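Local structure of bromodomain factor 2 protein (Trypanosoma cruzi, 6NIM) at residues N82-N87 with E92-A97; Q22-D27 with M31-I36; I103-A108 with L113-D118. The protein probably binds acetylated lysine through its bromodomain, in the kind of pocket that bromodomain inhibitors such as bromosporine target. All coordinates share one frame; numbering follows the deposited sequence. Where two conformers were deposited one is given.

Contact 1: N82-N87 with E92-A97; sequences NALEYN and EWHQQA
His94 ND1 donates to the carbonyl oxygen of Asn87, just past the end of helix 69-86, over 2.8 Å. The bond bends to 146° and reaches the oxygen from above the carbonyl plane. Turning the ring to this oxygen depends on CG lying anti to the backbone N (chi1 -176°). Histidine suits the place because its second nitrogen, NE2, is bonded as well, to Asp118 of the second subunit, so both ring nitrogens are used. Within 82-87, Asn87 ND2 binds Ala83 O at 3.0 Å, on a lone pair in the carbonyl plane; this bond fixes the turn of the amide, beside the backbone bond from Asn87 N to the same oxygen. Asn87 OD1 lies 3.6 Å from Trp93 CB, whose indole extends away from helix 69-86. Helices 69-86 and 92-110 are the last two of the bromodomain's left-handed four-helix bundle, and Asn87 opens the loop between them, where bromodomains commonly carry the asparagine that contacts acetyl-lysine. Apolar contacts fill the rest. Leu84 CD2 sits over the centre of one His94 face, 3.8 Å from the ring centroid, in a CH-pi contact. The same methyl reaches Ala97 CB, also at 3.8 Å, and Ala83 CB meets Ala97 CB at 3.7 Å; the small alanines suit the close approach of the roughly antiparallel axes, 8.5 Å apart at an angle of 146°.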
# COMPACT_ATOMS: atom_id res chain seq x y z
N ASN A 82 -3.42 7.72 2.25
CA ASN A 82 -3.51 9.03 1.56
C ASN A 82 -3.66 10.13 2.62
O ASN A 82 -3.00 11.19 2.52
CB ASN A 82 -4.64 9.03 0.53
CG ASN A 82 -4.37 8.16 -0.68
OD1 ASN A 82 -3.24 7.73 -0.93
ND2 ASN A 82 -5.40 7.91 -1.48
N ALA A 83 -4.55 9.90 3.59
CA ALA A 83 -4.91 10.89 4.62
C ALA A 83 -3.71 11.07 5.56
O ALA A 83 -3.48 12.21 5.99
CB ALA A 83 -6.16 10.47 5.34
N LEU A 84 -3.01 9.99 5.89
CA LEU A 84 -1.81 10.06 6.77
C LEU A 84 -0.68 10.83 6.05
O LEU A 84 -0.00 11.64 6.72
CB LEU A 84 -1.38 8.66 7.19
CG LEU A 84 -2.30 8.06 8.25
CD1 LEU A 84 -2.05 6.58 8.41
CD2 LEU A 84 -2.18 8.83 9.58
N GLU A 85 -0.54 10.65 4.73
CA GLU A 85 0.50 11.40 3.96
C GLU A 85 0.10 12.87 3.82
O GLU A 85 0.98 13.75 3.95
CB GLU A 85 0.68 10.84 2.54
CG GLU A 85 1.20 9.42 2.46
CD GLU A 85 1.04 8.79 1.08
OE1 GLU A 85 1.32 9.49 0.07
OE2 GLU A 85 0.62 7.60 0.99
N TYR A 86 -1.14 13.15 3.45
CA TYR A 86 -1.57 14.50 3.04
C TYR A 86 -1.76 15.41 4.25
O TYR A 86 -1.37 16.59 4.16
CB TYR A 86 -2.85 14.48 2.20
CG TYR A 86 -3.24 15.86 1.77
CD1 TYR A 86 -2.57 16.48 0.73
CD2 TYR A 86 -4.20 16.59 2.48
CE1 TYR A 86 -2.89 17.78 0.35
CE2 TYR A 86 -4.54 17.87 2.09
CZ TYR A 86 -3.87 18.47 1.03
OH TYR A 86 -4.17 19.76 0.67
N ASN A 87 -2.34 14.90 5.34
CA ASN A 87 -2.66 15.72 6.54
C ASN A 87 -1.45 15.71 7.46
O ASN A 87 -0.86 14.65 7.68
CB ASN A 87 -3.94 15.22 7.21
CG ASN A 87 -5.14 15.36 6.30
OD1 ASN A 87 -5.63 16.47 6.07
ND2 ASN A 87 -5.62 14.24 5.77
N GLU A 92 -6.47 17.08 13.38
CA GLU A 92 -7.57 16.15 13.75
C GLU A 92 -7.78 15.15 12.59
O GLU A 92 -8.10 13.98 12.88
CB GLU A 92 -8.81 16.93 14.18
CG GLU A 92 -8.77 17.35 15.65
CD GLU A 92 -8.53 16.22 16.66
OE1 GLU A 92 -9.46 15.43 16.92
OE2 GLU A 92 -7.39 16.08 17.14
N TRP A 93 -7.55 15.57 11.34
CA TRP A 93 -7.68 14.71 10.13
C TRP A 93 -6.59 13.63 10.15
O TRP A 93 -6.90 12.42 10.01
CB TRP A 93 -7.64 15.60 8.89
CG TRP A 93 -8.80 16.54 8.88
CD1 TRP A 93 -10.07 16.30 8.44
CD2 TRP A 93 -8.81 17.86 9.43
NE1 TRP A 93 -10.86 17.39 8.68
CE2 TRP A 93 -10.11 18.36 9.29
CE3 TRP A 93 -7.84 18.65 10.06
CZ2 TRP A 93 -10.47 19.63 9.75
CZ3 TRP A 93 -8.19 19.91 10.50
CH2 TRP A 93 -9.49 20.39 10.34
N HIS A 94 -5.35 14.02 10.43
CA HIS A 94 -4.25 13.04 10.55
C HIS A 94 -4.54 12.06 11.69
O HIS A 94 -4.27 10.85 11.54
CB HIS A 94 -2.92 13.76 10.75
CG HIS A 94 -1.74 12.84 10.78
ND1 HIS A 94 -0.94 12.65 9.67
CD2 HIS A 94 -1.18 12.13 11.78
CE1 HIS A 94 0.04 11.84 9.96
NE2 HIS A 94 -0.07 11.49 11.27
N GLN A 95 -5.08 12.57 12.80
CA GLN A 95 -5.33 11.74 13.99
C GLN A 95 -6.47 10.75 13.71
O GLN A 95 -6.32 9.61 14.09
CB GLN A 95 -5.68 12.57 15.22
CG GLN A 95 -5.61 11.74 16.48
CD GLN A 95 -5.81 12.56 17.72
OE1 GLN A 95 -6.93 12.62 18.24
NE2 GLN A 95 -4.76 13.28 18.11
N GLN A 96 -7.56 11.17 13.05
CA GLN A 96 -8.64 10.21 12.69
C GLN A 96 -8.07 9.13 11.76
O GLN A 96 -8.44 7.96 11.92
CB GLN A 96 -9.86 10.88 12.07
CG GLN A 96 -11.03 9.89 12.03
CD GLN A 96 -12.23 10.45 11.30
OE1 GLN A 96 -12.95 11.30 11.82
NE2 GLN A 96 -12.45 9.95 10.11
N ALA A 97 -7.18 9.51 10.86
CA ALA A 97 -6.57 8.54 9.92
C ALA A 97 -5.68 7.57 10.70
O ALA A 97 -5.68 6.39 10.34
CB ALA A 97 -5.85 9.29 8.86

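Contact 2: Q22-D27 with M31-I36; sequences QLWDKD and MFHHPI. With SO4 (sulfate ion), chain D.
Asp27 OD1 is gripped by two donors, the backbone N of Met31 at 2.9 Å and the side-chain amide of Gln96 on helix 92-110. Its partner OD2 takes the backbone N of Phe32 at 2.7 Å. Met31 N uses the syn lone pair of OD1; Phe32 N meets OD2 on the syn side but tilted from the plane. CG, anti to the backbone N (chi1 -180°), carries the carboxylate to these two backbone groups. A short, doubly accepting aspartate is suited here, because it satisfies two successive peptide N-H groups in a segment without regular structure. This is the start of the long ZA loop of the bromodomain fold, which leaves helix 13-26.

Beside the carboxylate, the imidazole of His33 lies flat on the five-membered ring of Trp24, centroids 3.6 Å apart and planes only 4° from parallel. His33 CB continues the overlap as a CH-pi contact 3.9 Å from the centroid of the six-membered ring. His34 meets the indole differently: the edge of Trp24 points toward the His34 face in an offset edge-to-face pair.

His33 NE2 donates to Trp24 O at 2.8 Å, nearly straight (164°), and ND1 donates to sulfate O2 at 2.7 Å; His34 NE2 adds a weak bond to that oxygen. Since both nitrogens donate and the sulfate, probably from the crystallisation liquor, lies at ND1, His33 may be positively charged, which would strengthen its stack on electron-rich indole.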
# COMPACT_ATOMS: atom_id res chain seq x y z
N GLN A 22 -19.67 0.49 7.84
CA GLN A 22 -19.24 0.65 9.25
C GLN A 22 -18.21 1.78 9.29
O GLN A 22 -18.27 2.59 10.21
CB GLN A 22 -18.62 -0.63 9.82
CG GLN A 22 -19.60 -1.76 10.09
CD GLN A 22 -20.61 -1.47 11.18
OE1 GLN A 22 -20.25 -1.05 12.28
NE2 GLN A 22 -21.88 -1.74 10.92
N LEU A 23 -17.29 1.81 8.31
CA LEU A 23 -16.24 2.85 8.23
C LEU A 23 -16.89 4.21 7.97
O LEU A 23 -16.43 5.21 8.54
CB LEU A 23 -15.23 2.50 7.12
CG LEU A 23 -14.38 1.25 7.38
CD1 LEU A 23 -13.47 0.99 6.20
CD2 LEU A 23 -13.54 1.35 8.67
N TRP A 24 -17.89 4.26 7.08
CA TRP A 24 -18.66 5.49 6.80
C TRP A 24 -19.18 6.10 8.11
O TRP A 24 -19.01 7.29 8.29
CB TRP A 24 -19.80 5.14 5.84
CG TRP A 24 -20.59 6.32 5.39
CD1 TRP A 24 -21.60 6.94 6.08
CD2 TRP A 24 -20.49 6.97 4.12
NE1 TRP A 24 -22.12 7.95 5.32
CE2 TRP A 24 -21.46 8.00 4.12
CE3 TRP A 24 -19.68 6.80 2.99
CZ2 TRP A 24 -21.61 8.87 3.04
CZ3 TRP A 24 -19.84 7.64 1.92
CH2 TRP A 24 -20.80 8.67 1.95
N ASP A 25 -19.80 5.29 8.97
CA ASP A 25 -20.48 5.74 10.21
C ASP A 25 -19.44 6.12 11.26
O ASP A 25 -19.72 7.01 12.08
CB ASP A 25 -21.44 4.67 10.72
CG ASP A 25 -22.74 4.59 9.93
OD1 ASP A 25 -22.99 5.48 9.13
OD2 ASP A 25 -23.46 3.61 10.11
N LYS A 26 -18.26 5.51 11.20
CA LYS A 26 -17.18 5.80 12.17
C LYS A 26 -16.37 7.01 11.72
O LYS A 26 -15.50 7.46 12.53
CB LYS A 26 -16.31 4.56 12.37
CG LYS A 26 -16.98 3.48 13.21
CD LYS A 26 -16.18 2.19 13.27
CE LYS A 26 -17.03 0.95 13.45
NZ LYS A 26 -17.35 0.69 14.88
N ASP A 27 -16.56 7.48 10.48
CA ASP A 27 -15.86 8.65 9.90
C ASP A 27 -16.52 9.95 10.43
O ASP A 27 -17.26 10.57 9.70
CB ASP A 27 -15.85 8.58 8.38
CG ASP A 27 -15.14 9.73 7.68
OD1 ASP A 27 -14.52 10.59 8.38
OD2 ASP A 27 -15.23 9.80 6.44
N MET A 31 -14.26 12.73 6.38
CA MET A 31 -13.06 13.05 5.57
C MET A 31 -12.83 11.95 4.52
O MET A 31 -11.99 12.14 3.62
CB MET A 31 -11.85 13.20 6.49
CG MET A 31 -11.51 11.93 7.23
SD MET A 31 -10.10 12.13 8.36
CE MET A 31 -8.74 12.19 7.19
N PHE A 32 -13.56 10.84 4.61
CA PHE A 32 -13.41 9.68 3.70
C PHE A 32 -14.70 9.44 2.88
O PHE A 32 -14.75 8.46 2.13
CB PHE A 32 -13.11 8.42 4.51
CG PHE A 32 -11.83 8.42 5.31
CD1 PHE A 32 -10.60 8.68 4.72
CD2 PHE A 32 -11.86 8.14 6.67
CE1 PHE A 32 -9.43 8.65 5.46
CE2 PHE A 32 -10.69 8.10 7.41
CZ PHE A 32 -9.48 8.36 6.81
N HIS A 33 -15.72 10.28 3.02
CA HIS A 33 -17.03 9.99 2.39
C HIS A 33 -16.95 10.16 0.87
O HIS A 33 -17.65 9.43 0.18
CB HIS A 33 -18.18 10.79 3.03
CG HIS A 33 -18.63 10.29 4.35
ND1 HIS A 33 -19.71 10.84 5.02
CD2 HIS A 33 -18.13 9.33 5.16
CE1 HIS A 33 -19.86 10.25 6.18
NE2 HIS A 33 -18.91 9.30 6.28
N HIS A 34 -16.20 11.15 0.38
CA HIS A 34 -16.28 11.60 -1.04
C HIS A 34 -14.89 11.88 -1.59
O HIS A 34 -13.97 12.17 -0.83
CB HIS A 34 -17.20 12.83 -1.14
CG HIS A 34 -18.60 12.52 -0.72
ND1 HIS A 34 -19.46 11.74 -1.51
CD2 HIS A 34 -19.29 12.86 0.38
CE1 HIS A 34 -20.60 11.60 -0.87
NE2 HIS A 34 -20.54 12.29 0.27
N PRO A 35 -14.71 11.78 -2.93
CA PRO A 35 -13.46 12.19 -3.57
C PRO A 35 -13.08 13.63 -3.21
O PRO A 35 -13.94 14.47 -3.05
CB PRO A 35 -13.76 12.11 -5.09
CG PRO A 35 -14.93 11.17 -5.19
CD PRO A 35 -15.71 11.31 -3.91
N ILE A 36 -11.78 13.86 -3.03
CA ILE A 36 -11.27 15.21 -2.71
C ILE A 36 -11.24 15.97 -4.03
O ILE A 36 -10.71 15.40 -4.98
CB ILE A 36 -9.89 15.13 -2.04
CG1 ILE A 36 -9.90 14.22 -0.81
CG2 ILE A 36 -9.38 16.53 -1.70
CD1 ILE A 36 -10.83 14.67 0.27
S SO4 D . -22.13 13.10 3.84
O1 SO4 D . -23.01 12.76 2.77
O2 SO4 D . -20.77 12.81 3.45
O3 SO4 D . -22.47 12.33 5.03
O4 SO4 D . -22.23 14.51 4.13

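Contact 3: I103-A108 with L113-D118; sequences IYLDVA and LSVDDD
Leu105 and Val115 lean obliquely across one another, Leu105 CD2 reaching Val115 CG1 at 4.1 Å. They join the last helix of the bromodomain's four-helix bundle, 92-110, to the C-terminal tail that turns back at a slant across it. From Leu113 to Val115 the tail is extended, which turns Leu113 and Val115 to the helix and Ser114 between them to the other side. Branched, apolar residues fit the two inward places, while serine suits the exposed one.

The touching branch of Val115 is CG1, held anti to the carbonyl carbon (chi1 -55°). It lies between two helix residues one turn apart, and besides Leu105 it meets Ala108 CB at 3.9 Å. Leu113 approaches Ala108 CB too, with CD1 at 4.1 Å, so the short side chain of Ala108 receives both tail side chains. Phe19 of helix 13-26 touches both Ala108 and Leu113, and Gln73 of helix 69-86 borders Val115, which places the tail against three helices of the bundle.

Leu105 and Asp117 lie alongside, pointing opposite ways. Leu105 CD1 comes to 3.6 Å from Asp117 OD1, a packing contact of a methyl with an oxygen; the other oxygen, OD2, forms a salt bridge with Arg109, the residue that follows this part of the helix. The backbone is tied where the tail begins, Leu113 N donating to Ala108 O at 3.1 Å with an N-H...O angle of 157°, the donor lying above the carbonyl plane.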
# COMPACT_ATOMS: atom_id res chain seq x y z
N ILE A 103 -7.86 0.48 13.37
CA ILE A 103 -9.13 -0.28 13.56
C ILE A 103 -9.67 -0.89 12.26
O ILE A 103 -10.61 -1.70 12.37
CB ILE A 103 -10.21 0.59 14.23
CG1 ILE A 103 -10.69 1.70 13.31
CG2 ILE A 103 -9.72 1.16 15.54
CD1 ILE A 103 -12.02 2.30 13.75
N TYR A 104 -9.18 -0.54 11.06
CA TYR A 104 -9.93 -0.89 9.82
C TYR A 104 -9.98 -2.42 9.72
O TYR A 104 -11.05 -2.97 9.34
CB TYR A 104 -9.44 -0.16 8.56
CG TYR A 104 -8.20 -0.73 7.91
CD1 TYR A 104 -6.95 -0.52 8.47
CD2 TYR A 104 -8.27 -1.49 6.76
CE1 TYR A 104 -5.81 -1.06 7.91
CE2 TYR A 104 -7.14 -2.03 6.17
CZ TYR A 104 -5.89 -1.81 6.74
OH TYR A 104 -4.75 -2.35 6.20
N LEU A 105 -8.89 -3.13 10.08
CA LEU A 105 -8.91 -4.60 9.98
C LEU A 105 -9.83 -5.17 11.07
O LEU A 105 -10.50 -6.17 10.83
CB LEU A 105 -7.50 -5.18 10.13
CG LEU A 105 -6.51 -4.80 9.04
CD1 LEU A 105 -5.18 -5.47 9.35
CD2 LEU A 105 -7.00 -5.17 7.65
N ASP A 106 -9.86 -4.54 12.23
CA ASP A 106 -10.77 -4.96 13.32
C ASP A 106 -12.24 -4.86 12.83
O ASP A 106 -13.03 -5.80 13.07
CB ASP A 106 -10.54 -4.08 14.55
CG ASP A 106 -11.18 -4.67 15.79
OD1 ASP A 106 -10.77 -5.80 16.16
OD2 ASP A 106 -12.14 -4.05 16.33
N VAL A 107 -12.56 -3.77 12.15
CA VAL A 107 -13.90 -3.55 11.52
C VAL A 107 -14.15 -4.62 10.46
O VAL A 107 -15.25 -5.21 10.48
CB VAL A 107 -14.07 -2.13 10.95
CG1 VAL A 107 -15.43 -1.93 10.28
CG2 VAL A 107 -13.90 -1.12 12.08
N ALA A 108 -13.19 -4.88 9.57
CA ALA A 108 -13.33 -5.94 8.54
C ALA A 108 -13.70 -7.25 9.23
O ALA A 108 -14.68 -7.91 8.82
CB ALA A 108 -12.06 -6.10 7.76
N LEU A 113 -15.24 -10.63 7.45
CA LEU A 113 -14.20 -10.72 6.41
C LEU A 113 -12.95 -11.36 6.99
O LEU A 113 -12.63 -11.09 8.17
CB LEU A 113 -13.89 -9.32 5.88
CG LEU A 113 -15.02 -8.69 5.07
CD1 LEU A 113 -14.72 -7.24 4.81
CD2 LEU A 113 -15.20 -9.42 3.75
N SER A 114 -12.22 -12.09 6.16
CA SER A 114 -10.89 -12.63 6.55
C SER A 114 -9.87 -11.51 6.34
O SER A 114 -10.03 -10.79 5.36
CB SER A 114 -10.56 -13.84 5.75
OG SER A 114 -11.38 -14.90 6.20
N VAL A 115 -8.83 -11.45 7.16
CA VAL A 115 -7.76 -10.44 6.99
C VAL A 115 -6.40 -11.17 6.95
O VAL A 115 -6.27 -12.27 7.54
CB VAL A 115 -7.81 -9.35 8.07
CG1 VAL A 115 -9.17 -8.66 8.12
CG2 VAL A 115 -7.42 -9.86 9.43
N ASP A 116 -5.44 -10.55 6.29
CA ASP A 116 -4.03 -11.04 6.26
C ASP A 116 -3.22 -10.06 7.10
O ASP A 116 -2.75 -9.04 6.57
CB ASP A 116 -3.60 -11.18 4.80
CG ASP A 116 -2.23 -11.79 4.63
OD1 ASP A 116 -1.43 -11.76 5.60
OD2 ASP A 116 -2.00 -12.30 3.54
N ASP A 117 -3.11 -10.30 8.40
CA ASP A 117 -2.47 -9.35 9.34
C ASP A 117 -1.03 -9.06 8.91
O ASP A 117 -0.63 -7.88 8.97
CB ASP A 117 -2.52 -9.87 10.78
CG ASP A 117 -3.87 -9.59 11.40
OD1 ASP A 117 -4.32 -8.43 11.29
OD2 ASP A 117 -4.47 -10.54 11.88
N ASP A 118 -0.26 -10.06 8.52
CA ASP A 118 1.16 -9.84 8.13
C ASP A 118 1.25 -8.91 6.92
O ASP A 118 2.19 -8.07 6.89
CB ASP A 118 1.91 -11.15 7.84
CG ASP A 118 2.31 -11.94 9.07
OD1 ASP A 118 2.12 -11.43 10.20
OD2 ASP A 118 2.79 -13.05 8.88

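Overall arrangement
From the N terminus, contact 2 comes first, closing the short turn 28-30 as the chain leaves helix 13-26. Contact 1 then closes the loop 88-91 between helices 69-86 and 92-110, and contact 3 closes the reversal after helix 92-110. The three follow in series, none nesting or crossing. Contacts 1 and 2 meet directly, Met31 CE packing on Ala83 CB. At the other end of segment 22-27, Gln22 and Leu23 lie against Val107 of contact 3. Contacts 1 and 3 share helix 92-110 without touching within the chain, yet they come together across the subunit interface.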